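Local coordinates for uncharacterized protein (Bacteroides eggerthii, PDB 4GDZ), which is of unknown function, belongs to the DUF4251 family and folds as a strongly curved antiparallel beta sheet that binds a magnesium ion, at residues 45-51 / 69-75; 127-132 / 144-150. All blocks are in the same frame, centred on the assembly; numbering follows the deposited sequence. Where two conformers were deposited one is given.

Interaction 1: residues 45-51 / 69-75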
# COMPACT_ATOMS: atom_id res chain seq x y z
N GLN A 45 -5.65 15.02 23.59
CA GLN A 45 -6.32 13.72 23.81
C GLN A 45 -7.83 13.86 23.69
O GLN A 45 -8.59 13.29 24.46
CB GLN A 45 -5.94 13.11 25.15
CG GLN A 45 -4.45 12.92 25.28
CD GLN A 45 -4.04 12.13 26.50
OE1 GLN A 45 -4.87 11.61 27.24
NE2 GLN A 45 -2.73 12.03 26.72
N GLN A 46 -8.25 14.66 22.71
CA GLN A 46 -9.65 14.90 22.41
C GLN A 46 -9.78 14.87 20.89
O GLN A 46 -9.61 15.88 20.22
CB GLN A 46 -10.13 16.21 23.04
CG GLN A 46 -10.18 16.12 24.56
CD GLN A 46 -10.73 17.38 25.20
OE1 GLN A 46 -10.23 18.45 24.97
NE2 GLN A 46 -11.76 17.23 26.02
N PHE A 47 -10.03 13.68 20.35
CA PHE A 47 -10.05 13.49 18.91
C PHE A 47 -10.93 12.33 18.50
O PHE A 47 -11.24 11.44 19.30
CB PHE A 47 -8.62 13.30 18.35
CG PHE A 47 -7.90 12.07 18.88
CD1 PHE A 47 -8.07 10.82 18.28
CD2 PHE A 47 -7.02 12.16 19.96
CE1 PHE A 47 -7.39 9.71 18.75
CE2 PHE A 47 -6.34 11.05 20.44
CZ PHE A 47 -6.52 9.82 19.82
N VAL A 48 -11.34 12.36 17.23
CA VAL A 48 -12.01 11.25 16.60
C VAL A 48 -11.35 10.99 15.24
O VAL A 48 -11.17 11.91 14.45
CB VAL A 48 -13.51 11.49 16.36
CG1 VAL A 48 -14.17 10.17 15.94
CG2 VAL A 48 -14.19 12.07 17.59
N LEU A 49 -10.99 9.74 14.98
CA LEU A 49 -10.66 9.27 13.63
C LEU A 49 -11.95 8.70 13.04
O LEU A 49 -12.47 7.70 13.54
CB LEU A 49 -9.57 8.20 13.70
CG LEU A 49 -8.93 7.68 12.39
CD1 LEU A 49 -9.86 6.76 11.62
CD2 LEU A 49 -8.55 8.83 11.51
N GLU A 50 -12.47 9.36 12.02
CA GLU A 50 -13.67 8.90 11.31
C GLU A 50 -13.23 8.17 10.03
O GLU A 50 -12.72 8.80 9.09
CB GLU A 50 -14.58 10.12 10.99
CG GLU A 50 -15.05 10.85 12.24
CD GLU A 50 -16.12 11.93 12.00
OE1 GLU A 50 -16.45 12.24 10.83
OE2 GLU A 50 -16.62 12.51 13.00
N ALA A 51 -13.37 6.84 10.01
CA ALA A 51 -12.83 6.01 8.92
C ALA A 51 -13.80 6.00 7.74
O ALA A 51 -15.01 6.00 7.93
CB ALA A 51 -12.55 4.58 9.37
N ASN A 69 -17.60 3.20 12.18
CA ASN A 69 -16.18 2.96 11.94
C ASN A 69 -15.35 4.17 12.39
O ASN A 69 -15.09 5.11 11.61
CB ASN A 69 -15.93 2.61 10.47
CG ASN A 69 -16.48 1.26 10.10
OD1 ASN A 69 -15.89 0.22 10.45
ND2 ASN A 69 -17.65 1.23 9.45
N PHE A 70 -15.01 4.19 13.67
CA PHE A 70 -14.32 5.31 14.26
C PHE A 70 -13.56 4.93 15.53
O PHE A 70 -13.82 3.91 16.16
CB PHE A 70 -15.30 6.46 14.57
CG PHE A 70 -16.31 6.11 15.64
CD1 PHE A 70 -16.01 6.32 16.96
CD2 PHE A 70 -17.54 5.54 15.30
CE1 PHE A 70 -16.92 5.96 17.94
CE2 PHE A 70 -18.45 5.19 16.27
CZ PHE A 70 -18.13 5.39 17.59
N VAL A 71 -12.62 5.81 15.88
CA VAL A 71 -11.89 5.75 17.15
C VAL A 71 -12.01 7.13 17.79
O VAL A 71 -11.61 8.16 17.21
CB VAL A 71 -10.40 5.35 16.97
CG1 VAL A 71 -9.70 5.37 18.33
CG2 VAL A 71 -10.27 3.96 16.32
N LEU A 72 -12.62 7.15 18.97
CA LEU A 72 -12.87 8.37 19.73
C LEU A 72 -12.10 8.31 21.03
O LEU A 72 -12.17 7.31 21.75
CB LEU A 72 -14.36 8.51 20.03
CG LEU A 72 -14.81 9.78 20.78
CD1 LEU A 72 -16.22 10.18 20.36
CD2 LEU A 72 -14.74 9.55 22.27
N VAL A 73 -11.34 9.36 21.33
CA VAL A 73 -10.61 9.47 22.57
C VAL A 73 -11.01 10.81 23.17
O VAL A 73 -10.97 11.86 22.50
CB VAL A 73 -9.08 9.36 22.39
CG1 VAL A 73 -8.35 9.74 23.68
CG2 VAL A 73 -8.71 7.94 21.93
N ASN A 74 -11.43 10.78 24.43
CA ASN A 74 -11.78 12.00 25.16
C ASN A 74 -11.19 11.92 26.55
O ASN A 74 -11.81 11.37 27.46
CB ASN A 74 -13.28 12.20 25.23
CG ASN A 74 -13.64 13.55 25.83
OD1 ASN A 74 -12.77 14.33 26.23
ND2 ASN A 74 -14.93 13.84 25.88
N GLN A 75 -9.95 12.39 26.65
CA GLN A 75 -9.15 12.35 27.86
C GLN A 75 -8.95 10.88 28.29
O GLN A 75 -8.41 10.12 27.50
CB GLN A 75 -9.70 13.34 28.89
CG GLN A 75 -9.45 14.74 28.36
CD GLN A 75 -10.06 15.88 29.15
OE1 GLN A 75 -11.00 15.72 29.93
NE2 GLN A 75 -9.55 17.07 28.91

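Interaction 2: residues 127-132 / 144-150. With MG (magnesium ion), chain B.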
# COMPACT_ATOMS: atom_id res chain seq x y z
N ILE A 127 -12.72 -7.24 27.40
CA ILE A 127 -12.31 -7.06 26.01
C ILE A 127 -11.46 -5.80 25.98
O ILE A 127 -11.74 -4.82 26.67
CB ILE A 127 -13.53 -6.97 25.01
CG1 ILE A 127 -13.05 -6.89 23.53
CG2 ILE A 127 -14.50 -5.81 25.31
CD1 ILE A 127 -14.17 -7.01 22.49
N SER A 128 -10.44 -5.79 25.13
CA SER A 128 -9.64 -4.58 24.91
C SER A 128 -9.15 -4.55 23.48
O SER A 128 -9.26 -5.55 22.76
CB SER A 128 -8.45 -4.55 25.88
OG SER A 128 -7.59 -5.65 25.63
N ALA A 129 -8.64 -3.41 23.06
CA ALA A 129 -8.06 -3.30 21.72
C ALA A 129 -6.82 -2.42 21.82
O ALA A 129 -6.84 -1.38 22.47
CB ALA A 129 -9.04 -2.70 20.70
N GLN A 130 -5.75 -2.87 21.16
CA GLN A 130 -4.54 -2.06 20.97
C GLN A 130 -4.61 -1.32 19.62
O GLN A 130 -4.96 -1.89 18.59
CB GLN A 130 -3.31 -2.95 21.04
CG GLN A 130 -2.03 -2.14 20.97
CD GLN A 130 -0.87 -2.99 21.36
OE1 GLN A 130 -0.56 -3.97 20.68
NE2 GLN A 130 -0.24 -2.65 22.47
N ILE A 131 -4.32 -0.03 19.67
CA ILE A 131 -4.53 0.91 18.57
C ILE A 131 -3.18 1.52 18.15
O ILE A 131 -2.43 1.97 19.01
CB ILE A 131 -5.44 2.09 19.01
CG1 ILE A 131 -6.68 1.59 19.80
CG2 ILE A 131 -5.81 2.94 17.80
CD1 ILE A 131 -7.63 0.71 19.02
N PHE A 132 -2.91 1.57 16.86
CA PHE A 132 -1.74 2.25 16.30
C PHE A 132 -2.24 3.21 15.23
O PHE A 132 -2.93 2.82 14.31
CB PHE A 132 -0.73 1.26 15.71
CG PHE A 132 0.48 1.92 15.06
CD1 PHE A 132 1.38 2.68 15.81
CD2 PHE A 132 0.67 1.85 13.69
CE1 PHE A 132 2.47 3.31 15.23
CE2 PHE A 132 1.77 2.46 13.10
CZ PHE A 132 2.67 3.20 13.87
N VAL A 144 -5.28 3.84 10.90
CA VAL A 144 -5.33 3.24 12.22
C VAL A 144 -5.38 1.73 12.06
O VAL A 144 -6.09 1.22 11.20
CB VAL A 144 -6.54 3.81 13.02
CG1 VAL A 144 -7.91 3.43 12.41
CG2 VAL A 144 -6.50 3.34 14.45
N THR A 145 -4.63 1.02 12.90
CA THR A 145 -4.74 -0.43 13.05
C THR A 145 -5.27 -0.76 14.41
O THR A 145 -4.77 -0.24 15.43
CB THR A 145 -3.33 -1.08 12.84
OG1 THR A 145 -2.89 -0.71 11.53
CG2 THR A 145 -3.35 -2.65 13.00
N ILE A 146 -6.28 -1.62 14.43
CA ILE A 146 -7.00 -2.03 15.62
C ILE A 146 -6.80 -3.51 15.83
O ILE A 146 -7.12 -4.35 14.96
CB ILE A 146 -8.52 -1.67 15.49
CG1 ILE A 146 -8.68 -0.14 15.27
CG2 ILE A 146 -9.32 -2.12 16.73
CD1 ILE A 146 -9.84 0.25 14.39
N ASN A 147 -6.30 -3.84 17.02
CA ASN A 147 -5.96 -5.21 17.37
C ASN A 147 -6.70 -5.64 18.64
O ASN A 147 -6.22 -5.37 19.74
CB ASN A 147 -4.42 -5.32 17.54
CG ASN A 147 -3.95 -6.73 17.85
OD1 ASN A 147 -4.71 -7.67 17.88
ND2 ASN A 147 -2.65 -6.86 18.11
N PRO A 148 -7.86 -6.33 18.49
CA PRO A 148 -8.60 -6.77 19.68
C PRO A 148 -7.87 -7.86 20.44
O PRO A 148 -7.09 -8.58 19.85
CB PRO A 148 -9.92 -7.32 19.09
CG PRO A 148 -10.06 -6.61 17.78
CD PRO A 148 -8.65 -6.57 17.26
N ASN A 149 -8.11 -8.00 21.74
CA ASN A 149 -7.30 -8.92 22.53
C ASN A 149 -7.63 -10.40 22.30
O ASN A 149 -6.84 -11.25 22.68
CB ASN A 149 -7.46 -8.64 24.03
CG ASN A 149 -8.82 -9.07 24.54
OD1 ASN A 149 -9.85 -8.57 24.09
ND2 ASN A 149 -8.84 -10.08 25.38
N PHE A 150 -8.78 -10.72 21.71
CA PHE A 150 -9.24 -12.12 21.70
C PHE A 150 -8.63 -13.01 20.63
O PHE A 150 -8.71 -14.23 20.72
CB PHE A 150 -10.79 -12.21 21.69
CG PHE A 150 -11.44 -11.41 20.60
CD1 PHE A 150 -11.47 -11.89 19.29
CD2 PHE A 150 -12.04 -10.20 20.87
CE1 PHE A 150 -12.09 -11.17 18.27
CE2 PHE A 150 -12.63 -9.46 19.86
CZ PHE A 150 -12.64 -9.94 18.56
MG MG B . -6.51 -9.14 17.51
O HOH W 1 -1.26 -4.21 17.96

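Interaction 1: residues 45-51 / 69-75
Phe-47 and Val-73 sit at the heart of an antiparallel strand pairing, the hairpin of strands 46-55 and 61-74 in the middle of the sheet. The short segments 46-51 and 70-74 run 178° apart in direction, with little twist between them, and the backbone bonds are regular: Phe-47 and Val-73 form one hydrogen-bonded pair, Leu-49 and Val-71 the next, while Gln-75 N closes the end on Gln-45 O at 2.7 Å. Gln-45 leaves helix 28-44 with positive phi, in a Schellman motif that turns the chain into the strand.

Side chains alternate between the faces. On the Phe-47 face, Val-73 lies over the flat of the phenyl ring, its CB 3.9 Å from the ring centroid in a CH-pi contact, and its CG2 reaches Phe-47 CZ at 3.6 Å. The ring gets there because its CG stands between the backbone N and the carbonyl carbon (chi1 63°); Phe-120 of strand 116-123 packs on both residues. Beta-branched valines suit an extended backbone and fill this interior. On the other face Val-48 meets Leu-72 through CG2 and CD1, 3.9 Å apart, and Leu-164 also packs on Val-48.

At the open end of the hairpin, away from its turn, Gln-46 NE2 gives Asn-74 OD1 a nearly straight bond of 3.1 Å, with the oxygen in the plane of the Gln-46 amide. The amide of Gln-75 stacks on that of Gln-46, only 3° from parallel. With an alanine in place of Gln-46, Asn-74 OD1 would probably lose this donor, and the Gln-75 amide its stacking partner. Toward this end the chemistry passes from buried hydrocarbon to partly exposed amides, where polar groups can pair with each other and with solvent.

Interaction 2: residues 127-132 / 144-150
Segments 128-132 and 144-148 run antiparallel, their directions 157° apart, with Gln-130 and Asn-147, then Phe-132 and Thr-145, as hydrogen-bonded pairs. Beyond them Ser-128 N reaches the side-chain OD1 of Asn-149 at 3.0 Å, from above the amide plane, and Ser-128 O takes Asn-149 N, so the ladder ends on a side chain. On the face of Ala-129 and Ile-146, the small Ala-129 sits close, its CB touching Ile-146 CG2, and in the conformer given Ile-131 lies alongside Ile-146.

This beta hairpin carries half of the magnesium site. Asn-147 OD1 binds the ion at 2.4 Å and Pro-148 O at 2.5 Å; the backbone oxygens of Asn-151 and Asn-153 complete the four protein ligands. CG anti to the backbone N (chi1 -177°) carries the Asn-147 amide out beside the ion and rotation about CB-CG (chi2 4°) presents OD1 to it, while ND2 donates to a water that in turn donates to Gln-130 OE1. An asparagine suits this place, one oxygen for the cation and one N-H for the bridge. At the far end, Thr-145 OG1 bonds to Thr-156 and to Gln-60 of the second subunit, whose Tyr-88 meets the Phe-132 ring edge-to-face.

From the N terminus, helix 28-44 leads straight into the first segment of interaction 1, which closes a loop of 17 residues when 69-75 returns beside 45-51. The chain then runs through strands 77-85, 94-100, 102-110 and 116-123 before interaction 2 closes a shorter loop of 11 residues. The two loops neither nest nor cross; they follow in series. In the sheet, strand 155-163 lies between strands 46-55 and 141-148 and so joins the hairpins edge to edge. The curvature also brings their inner side chains together: Leu-49 CD1 meets Val-144 CG1 at 3.9 Å, and Val-71 packs on Ile-146, making one shared hydrophobic interior.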